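Local coordinates for tRNA threonylcarbamoyladenosine biosynthesis protein TsaB (Pseudomonas aeruginosa, PDB 5BR9), which probably takes part in making the threonylcarbamoyladenosine modification of tRNA, as a member of the TsaB subfamily of the KAE1/TsaD family, at residues L12-L26 against L193-W207. Sequence-based numbering, arbitrary orientation.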
ATOM      1  N   LEU A  12      -8.586 -17.839 -10.110  1.00 29.69           N
ATOM      2  CA  LEU A  12      -8.632 -16.432  -9.690  1.00 28.03           C
ATOM      3  C   LEU A  12      -8.468 -16.278  -8.191  1.00 22.70           C
ATOM      4  O   LEU A  12      -9.097 -16.992  -7.410  1.00 27.65           O
ATOM      5  CB  LEU A  12      -9.956 -15.767 -10.109  1.00 23.10           C
ATOM      6  CG  LEU A  12     -10.299 -15.696 -11.592  1.00 25.86           C
ATOM      7  CD1 LEU A  12     -11.689 -15.069 -11.794  1.00 26.71           C
ATOM      8  CD2 LEU A  12      -9.210 -14.923 -12.379  1.00 25.89           C
ATOM      9  N   LEU A  13      -7.664 -15.296  -7.805  1.00 25.81           N
ATOM     10  CA  LEU A  13      -7.437 -14.965  -6.399  1.00 25.01           C
ATOM     11  C   LEU A  13      -8.131 -13.631  -6.098  1.00 29.10           C
ATOM     12  O   LEU A  13      -8.020 -12.665  -6.870  1.00 27.43           O
ATOM     13  CB  LEU A  13      -5.917 -14.877  -6.099  1.00 20.38           C
ATOM     14  CG  LEU A  13      -5.473 -14.549  -4.671  1.00 26.87           C
ATOM     15  CD1 LEU A  13      -5.903 -15.671  -3.716  1.00 24.51           C
ATOM     16  CD2 LEU A  13      -3.958 -14.309  -4.587  1.00 25.16           C
ATOM     17  N   ALA A  14      -8.856 -13.589  -4.986  1.00 23.60           N
ATOM     18  CA  ALA A  14      -9.587 -12.397  -4.593  1.00 25.69           C
ATOM     19  C   ALA A  14      -9.264 -12.016  -3.157  1.00 29.68           C
ATOM     20  O   ALA A  14      -9.080 -12.886  -2.308  1.00 23.18           O
ATOM     21  CB  ALA A  14     -11.086 -12.609  -4.751  1.00 20.76           C
ATOM     22  N   LEU A  15      -9.124 -10.722  -2.900  1.00 29.26           N
ATOM     23  CA  LEU A  15      -8.908 -10.254  -1.538  1.00 26.26           C
ATOM     24  C   LEU A  15      -9.589  -8.910  -1.257  1.00 29.88           C
ATOM     25  O   LEU A  15      -9.696  -8.049  -2.137  1.00 27.73           O
ATOM     26  CB  LEU A  15      -7.427 -10.211  -1.216  1.00 31.66           C
ATOM     27  CG  LEU A  15      -6.474  -9.318  -1.961  1.00 34.01           C
ATOM     28  CD1 LEU A  15      -6.516  -7.928  -1.328  1.00 35.31           C
ATOM     29  CD2 LEU A  15      -5.089  -9.965  -1.841  1.00 30.41           C
ATOM     30  N   ASP A  16     -10.064  -8.740  -0.026  1.00 25.03           N
ATOM     31  CA  ASP A  16     -10.647  -7.475   0.357  1.00 26.08           C
ATOM     32  C   ASP A  16     -10.203  -7.056   1.762  1.00 30.42           C
ATOM     33  O   ASP A  16     -10.284  -7.827   2.712  1.00 29.08           O
ATOM     34  CB  ASP A  16     -12.168  -7.548   0.285  1.00 24.01           C
ATOM     35  CG  ASP A  16     -12.798  -6.168   0.269  1.00 36.83           C
ATOM     36  OD1 ASP A  16     -13.072  -5.665  -0.838  1.00 42.20           O
ATOM     37  OD2 ASP A  16     -12.983  -5.568   1.346  1.00 37.06           O
ATOM     38  N   THR A  17      -9.741  -5.816   1.868  1.00 36.91           N
ATOM     39  CA  THR A  17      -9.280  -5.240   3.126  1.00 35.07           C
ATOM     40  C   THR A  17      -9.834  -3.845   3.330  1.00 39.00           C
ATOM     41  O   THR A  17      -9.254  -3.040   4.050  1.00 44.19           O
ATOM     42  CB  THR A  17      -7.739  -5.150   3.169  1.00 34.68           C
ATOM     43  OG1 THR A  17      -7.288  -4.412   2.027  1.00 37.13           O
ATOM     44  CG2 THR A  17      -7.112  -6.525   3.137  1.00 25.27           C
ATOM     45  N   SER A  18     -10.968  -3.565   2.705  1.00 28.24           N
ATOM     46  CA  SER A  18     -11.542  -2.214   2.721  1.00 30.36           C
ATOM     47  C   SER A  18     -12.222  -1.892   4.052  1.00 35.16           C
ATOM     48  O   SER A  18     -12.611  -0.743   4.307  1.00 33.41           O
ATOM     49  CB  SER A  18     -12.527  -2.039   1.555  1.00 37.27           C
ATOM     50  OG  SER A  18     -13.669  -2.869   1.706  1.00 40.42           O
ATOM     51  N   THR A  19     -12.480  -2.922   4.847  1.00 31.54           N
ATOM     52  CA  THR A  19     -13.168  -2.725   6.118  1.00 39.20           C
ATOM     53  C   THR A  19     -12.356  -3.323   7.240  1.00 38.24           C
ATOM     54  O   THR A  19     -11.229  -3.745   7.017  1.00 39.37           O
ATOM     55  CB  THR A  19     -14.593  -3.363   6.114  1.00 41.32           C
ATOM     56  OG1 THR A  19     -14.492  -4.792   6.011  1.00 36.51           O
ATOM     57  CG2 THR A  19     -15.423  -2.829   4.963  1.00 33.21           C
ATOM     58  N   GLU A  20     -12.949  -3.378   8.432  1.00 42.41           N
ATOM     59  CA  GLU A  20     -12.349  -4.063   9.576  1.00 51.41           C
ATOM     60  C   GLU A  20     -12.274  -5.577   9.303  1.00 46.91           C
ATOM     61  O   GLU A  20     -11.568  -6.315   9.996  1.00 40.11           O
ATOM     62  CB  GLU A  20     -13.149  -3.783  10.853  1.00 58.48           C
ATOM     63  CG  GLU A  20     -14.537  -4.421  10.870  1.00 66.93           C
ATOM     64  CD  GLU A  20     -15.322  -4.124  12.143  1.00 78.37           C
ATOM     65  OE1 GLU A  20     -16.565  -4.266  12.115  1.00 76.50           O
ATOM     66  OE2 GLU A  20     -14.701  -3.746  13.167  1.00 83.03           O
ATOM     67  N   ALA A  21     -13.014  -6.023   8.289  1.00 38.87           N
ATOM     68  CA  ALA A  21     -12.967  -7.404   7.826  1.00 38.35           C
ATOM     69  C   ALA A  21     -11.827  -7.591   6.829  1.00 44.95           C
ATOM     70  O   ALA A  21     -11.561  -6.721   5.989  1.00 47.48           O
ATOM     71  CB  ALA A  21     -14.296  -7.813   7.186  1.00 31.60           C
ATOM     72  N   CYS A  22     -11.139  -8.719   6.953  1.00 32.21           N
ATOM     73  CA  CYS A  22     -10.112  -9.104   6.013  1.00 30.20           C
ATOM     74  C   CYS A  22     -10.511 -10.446   5.397  1.00 28.88           C
ATOM     75  O   CYS A  22     -10.797 -11.409   6.112  1.00 31.76           O
ATOM     76  CB  CYS A  22      -8.749  -9.192   6.701  1.00 37.59           C
ATOM     77  SG  CYS A  22      -7.390  -9.486   5.552  1.00 44.50           S
ATOM     78  N   SER A  23     -10.581 -10.528   4.079  1.00 27.22           N
ATOM     79  CA  SER A  23     -11.026 -11.786   3.506  1.00 24.13           C
ATOM     80  C   SER A  23     -10.344 -12.090   2.182  1.00 31.63           C
ATOM     81  O   SER A  23      -9.883 -11.181   1.468  1.00 26.43           O
ATOM     82  CB  SER A  23     -12.549 -11.793   3.345  1.00 24.63           C
ATOM     83  OG  SER A  23     -12.973 -10.838   2.405  1.00 35.40           O
ATOM     84  N   VAL A  24     -10.236 -13.386   1.896  1.00 22.18           N
ATOM     85  CA  VAL A  24      -9.557 -13.866   0.707  1.00 24.96           C
ATOM     86  C   VAL A  24     -10.393 -14.986   0.105  1.00 26.32           C
ATOM     87  O   VAL A  24     -11.077 -15.722   0.808  1.00 30.07           O
ATOM     88  CB  VAL A  24      -8.118 -14.339   1.036  1.00 30.82           C
ATOM     89  CG1 VAL A  24      -7.286 -13.186   1.635  1.00 27.01           C
ATOM     90  CG2 VAL A  24      -8.147 -15.524   1.999  1.00 30.45           C
ATOM     91  N   ALA A  25     -10.340 -15.134  -1.203  1.00 22.52           N
ATOM     92  CA  ALA A  25     -11.131 -16.173  -1.834  1.00 20.77           C
ATOM     93  C   ALA A  25     -10.382 -16.667  -3.049  1.00 21.44           C
ATOM     94  O   ALA A  25      -9.523 -15.966  -3.599  1.00 25.34           O
ATOM     95  CB  ALA A  25     -12.530 -15.661  -2.198  1.00 21.38           C
ATOM     96  N   LEU A  26     -10.675 -17.899  -3.434  1.00 26.84           N
ATOM     97  CA  LEU A  26      -9.971 -18.538  -4.522  1.00 23.34           C
ATOM     98  C   LEU A  26     -10.936 -19.324  -5.368  1.00 28.02           C
ATOM     99  O   LEU A  26     -11.758 -20.087  -4.834  1.00 23.79           O
ATOM    100  CB  LEU A  26      -8.880 -19.448  -3.970  1.00 22.99           C
ATOM    101  CG  LEU A  26      -8.091 -20.210  -5.026  1.00 29.42           C
ATOM    102  CD1 LEU A  26      -7.195 -19.250  -5.772  1.00 36.43           C
ATOM    103  CD2 LEU A  26      -7.265 -21.281  -4.366  1.00 27.70           C
ATOM    104  N   LEU A 193     -20.935  -6.095   5.340  1.00 23.02           N
ATOM    105  CA  LEU A 193     -19.608  -5.720   4.879  1.00 24.53           C
ATOM    106  C   LEU A 193     -19.252  -6.506   3.601  1.00 25.72           C
ATOM    107  O   LEU A 193     -19.900  -7.496   3.293  1.00 23.38           O
ATOM    108  CB  LEU A 193     -18.577  -5.985   5.992  1.00 26.30           C
ATOM    109  CG  LEU A 193     -18.753  -5.213   7.310  1.00 25.64           C
ATOM    110  CD1 LEU A 193     -17.644  -5.554   8.305  1.00 20.83           C
ATOM    111  CD2 LEU A 193     -18.788  -3.692   7.052  1.00 23.01           C
ATOM    112  N   PRO A 194     -18.256  -6.030   2.830  1.00 27.08           N
ATOM    113  CA  PRO A 194     -17.754  -6.762   1.664  1.00 29.89           C
ATOM    114  C   PRO A 194     -17.186  -8.125   2.041  1.00 28.59           C
ATOM    115  O   PRO A 194     -16.677  -8.280   3.130  1.00 35.25           O
ATOM    116  CB  PRO A 194     -16.649  -5.850   1.126  1.00 29.69           C
ATOM    117  CG  PRO A 194     -17.032  -4.506   1.574  1.00 29.57           C
ATOM    118  CD  PRO A 194     -17.642  -4.691   2.929  1.00 26.71           C
ATOM    119  N   HIS A 195     -17.280  -9.094   1.144  1.00 29.43           N
ATOM    120  CA  HIS A 195     -16.794 -10.445   1.390  1.00 25.62           C
ATOM    121  C   HIS A 195     -16.064 -10.919   0.117  1.00 29.56           C
ATOM    122  O   HIS A 195     -16.591 -10.801  -0.995  1.00 30.12           O
ATOM    123  CB  HIS A 195     -17.971 -11.344   1.749  1.00 27.91           C
ATOM    124  CG  HIS A 195     -17.599 -12.648   2.367  1.00 33.93           C
ATOM    125  ND1 HIS A 195     -16.785 -13.568   1.740  1.00 40.28           N
ATOM    126  CD2 HIS A 195     -17.989 -13.223   3.528  1.00 34.17           C
ATOM    127  CE1 HIS A 195     -16.650 -14.631   2.512  1.00 32.75           C
ATOM    128  NE2 HIS A 195     -17.379 -14.451   3.598  1.00 30.83           N
ATOM    129  N   ALA A 196     -14.842 -11.417   0.267  1.00 30.67           N
ATOM    130  CA  ALA A 196     -14.042 -11.836  -0.885  1.00 28.35           C
ATOM    131  C   ALA A 196     -14.748 -12.890  -1.744  1.00 29.55           C
ATOM    132  O   ALA A 196     -14.513 -12.977  -2.954  1.00 27.86           O
ATOM    133  CB  ALA A 196     -12.699 -12.354  -0.425  1.00 27.79           C
ATOM    134  N   GLU A 197     -15.612 -13.687  -1.125  1.00 19.87           N
ATOM    135  CA  GLU A 197     -16.394 -14.676  -1.877  1.00 28.79           C
ATOM    136  C   GLU A 197     -17.235 -14.015  -2.979  1.00 27.34           C
ATOM    137  O   GLU A 197     -17.344 -14.520  -4.101  1.00 26.43           O
ATOM    138  CB  GLU A 197     -17.296 -15.477  -0.945  1.00 31.31           C
ATOM    139  CG  GLU A 197     -18.221 -16.424  -1.691  1.00 47.00           C
ATOM    140  CD  GLU A 197     -19.074 -17.281  -0.779  1.00 59.04           C
ATOM    141  OE1 GLU A 197     -18.976 -17.140   0.459  1.00 63.29           O
ATOM    142  OE2 GLU A 197     -19.847 -18.104  -1.309  1.00 66.18           O
ATOM    143  N   ASP A 198     -17.829 -12.875  -2.657  1.00 23.11           N
ATOM    144  CA  ASP A 198     -18.671 -12.175  -3.621  1.00 28.80           C
ATOM    145  C   ASP A 198     -17.827 -11.310  -4.558  1.00 30.48           C
ATOM    146  O   ASP A 198     -18.189 -11.110  -5.726  1.00 24.25           O
ATOM    147  CB  ASP A 198     -19.729 -11.365  -2.877  1.00 25.98           C
ATOM    148  CG  ASP A 198     -20.517 -12.234  -1.911  1.00 33.85           C
ATOM    149  OD1 ASP A 198     -21.294 -13.101  -2.385  1.00 31.10           O
ATOM    150  OD2 ASP A 198     -20.325 -12.089  -0.684  1.00 35.82           O
ATOM    151  N   LEU A 199     -16.685 -10.840  -4.056  1.00 24.41           N
ATOM    152  CA  LEU A 199     -15.677 -10.215  -4.914  1.00 25.20           C
ATOM    153  C   LEU A 199     -15.240 -11.201  -5.995  1.00 24.12           C
ATOM    154  O   LEU A 199     -15.116 -10.844  -7.164  1.00 24.55           O
ATOM    155  CB  LEU A 199     -14.469  -9.770  -4.094  1.00 21.58           C
ATOM    156  CG  LEU A 199     -13.191  -9.413  -4.864  1.00 19.70           C
ATOM    157  CD1 LEU A 199     -13.451  -8.267  -5.792  1.00 16.78           C
ATOM    158  CD2 LEU A 199     -12.096  -9.032  -3.878  1.00 21.31           C
ATOM    159  N   LEU A 200     -15.036 -12.451  -5.583  1.00 25.16           N
ATOM    160  CA  LEU A 200     -14.637 -13.532  -6.485  1.00 24.80           C
ATOM    161  C   LEU A 200     -15.687 -13.768  -7.581  1.00 24.93           C
ATOM    162  O   LEU A 200     -15.342 -13.904  -8.753  1.00 29.51           O
ATOM    163  CB  LEU A 200     -14.390 -14.814  -5.681  1.00 23.27           C
ATOM    164  CG  LEU A 200     -13.813 -16.000  -6.445  1.00 31.16           C
ATOM    165  CD1 LEU A 200     -12.435 -15.681  -7.013  1.00 32.83           C
ATOM    166  CD2 LEU A 200     -13.746 -17.226  -5.528  1.00 30.38           C
ATOM    167  N   SER A 201     -16.964 -13.777  -7.214  1.00 26.24           N
ATOM    168  CA  SER A 201     -18.040 -13.864  -8.210  1.00 20.98           C
ATOM    169  C   SER A 201     -17.933 -12.755  -9.262  1.00 26.09           C
ATOM    170  O   SER A 201     -17.938 -13.019 -10.480  1.00 30.67           O
ATOM    171  CB  SER A 201     -19.409 -13.785  -7.533  1.00 27.37           C
ATOM    172  OG  SER A 201     -19.553 -14.835  -6.592  1.00 37.87           O
ATOM    173  N   LEU A 202     -17.805 -11.522  -8.787  1.00 23.37           N
ATOM    174  CA  LEU A 202     -17.710 -10.354  -9.670  1.00 26.33           C
ATOM    175  C   LEU A 202     -16.451 -10.412 -10.555  1.00 27.10           C
ATOM    176  O   LEU A 202     -16.518 -10.117 -11.753  1.00 31.93           O
ATOM    177  CB  LEU A 202     -17.745  -9.056  -8.834  1.00 26.53           C
ATOM    178  CG  LEU A 202     -19.116  -8.819  -8.175  1.00 27.77           C
ATOM    179  CD1 LEU A 202     -19.128  -7.652  -7.153  1.00 17.53           C
ATOM    180  CD2 LEU A 202     -20.163  -8.574  -9.255  1.00 24.15           C
ATOM    181  N   ALA A 203     -15.321 -10.816  -9.972  1.00 25.27           N
ATOM    182  CA  ALA A 203     -14.084 -10.990 -10.731  1.00 24.10           C
ATOM    183  C   ALA A 203     -14.254 -12.009 -11.876  1.00 28.61           C
ATOM    184  O   ALA A 203     -13.719 -11.811 -12.971  1.00 29.05           O
ATOM    185  CB  ALA A 203     -12.962 -11.424  -9.814  1.00 19.83           C
ATOM    186  N   GLY A 204     -14.987 -13.093 -11.618  1.00 23.17           N
ATOM    187  CA  GLY A 204     -15.292 -14.074 -12.657  1.00 24.60           C
ATOM    188  C   GLY A 204     -16.005 -13.475 -13.869  1.00 26.53           C
ATOM    189  O   GLY A 204     -15.629 -13.729 -15.018  1.00 30.31           O
ATOM    190  N   PHE A 205     -17.015 -12.644 -13.617  1.00 23.45           N
ATOM    191  CA  PHE A 205     -17.719 -11.987 -14.711  1.00 26.13           C
ATOM    192  C   PHE A 205     -16.772 -11.027 -15.445  1.00 27.53           C
ATOM    193  O   PHE A 205     -16.728 -11.002 -16.676  1.00 27.78           O
ATOM    194  CB  PHE A 205     -18.973 -11.246 -14.205  1.00 26.54           C
ATOM    195  CG  PHE A 205     -20.076 -12.173 -13.734  1.00 29.25           C
ATOM    196  CD1 PHE A 205     -20.851 -12.881 -14.657  1.00 30.71           C
ATOM    197  CD2 PHE A 205     -20.338 -12.338 -12.377  1.00 23.38           C
ATOM    198  CE1 PHE A 205     -21.854 -13.742 -14.231  1.00 28.95           C
ATOM    199  CE2 PHE A 205     -21.344 -13.200 -11.943  1.00 26.55           C
ATOM    200  CZ  PHE A 205     -22.111 -13.898 -12.863  1.00 23.79           C
ATOM    201  N   ALA A 206     -15.995 -10.266 -14.684  1.00 20.81           N
ATOM    202  CA  ALA A 206     -15.095  -9.277 -15.261  1.00 20.64           C
ATOM    203  C   ALA A 206     -13.984  -9.944 -16.061  1.00 27.73           C
ATOM    204  O   ALA A 206     -13.625  -9.490 -17.154  1.00 31.26           O
ATOM    205  CB  ALA A 206     -14.502  -8.383 -14.144  1.00 18.24           C
ATOM    206  N   TRP A 207     -13.463 -11.046 -15.538  1.00 27.10           N
ATOM    207  CA  TRP A 207     -12.377 -11.758 -16.212  1.00 23.83           C
ATOM    208  C   TRP A 207     -12.860 -12.346 -17.541  1.00 23.24           C
ATOM    209  O   TRP A 207     -12.148 -12.289 -18.544  1.00 29.64           O
ATOM    210  CB  TRP A 207     -11.820 -12.857 -15.304  1.00 23.15           C
ATOM    211  CG  TRP A 207     -10.653 -13.640 -15.862  1.00 29.30           C
ATOM    212  CD1 TRP A 207     -10.626 -14.984 -16.125  1.00 21.62           C
ATOM    213  CD2 TRP A 207      -9.338 -13.139 -16.186  1.00 28.95           C
ATOM    214  NE1 TRP A 207      -9.382 -15.346 -16.599  1.00 29.15           N
ATOM    215  CE2 TRP A 207      -8.572 -14.239 -16.639  1.00 30.22           C
ATOM    216  CE3 TRP A 207      -8.741 -11.871 -16.145  1.00 29.76           C
ATOM    217  CZ2 TRP A 207      -7.242 -14.106 -17.069  1.00 25.73           C
ATOM    218  CZ3 TRP A 207      -7.419 -11.741 -16.556  1.00 26.63           C
ATOM    219  CH2 TRP A 207      -6.682 -12.854 -17.009  1.00 27.94           C
TER
HETATM  220  O   HOH W   1     -13.654  -8.519   3.782  1.00 50.33           O
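Leu-12 lays CD2 over one face of the Trp-207 indole, 4.0 Å from the centroid of the five-membered ring. Its other methyl, CD1, rests 3.8 Å from Gly-204 CA. Leu-200 puts its two methyls on different strands. CD1 lies near Leu-12 CB, and CD2 is 3.9 Å from Ala-25 CB. Leu-200 CG is anti to the backbone N (chi1 -173°), which directs the fork at the sheet. Ala-14 and Ala-25 are small enough to let the helix come close. Ala-14 CB also meets Leu-199 CD2 at 3.8 Å. Strands 12-16 and 21-26 form the antiparallel hairpin that opens an ASKHA (actin-like ATPase) domain. Helix 196-207, beside helix 103-115, lies on one face of the domain's sheet; helices 43-58 and 77-94 lie on the other. At the helix start, Ser-23 OG accepts from Ala-196 N (2.9 Å, 143°). A water joins the same hydroxyl to Pro-194 O. His-195 is the N-cap, and its ND1 accepts from Glu-197 N nearly in the ring plane. In the hairpin turn, Thr-19 CG2 points at the Pro-194 ring and touches CD at 3.5 Å. Pro-194 CB lies 3.7 Å from Asp-16 OD2, which accepts from both N and OG of Ser-18, the N closing an Asx turn.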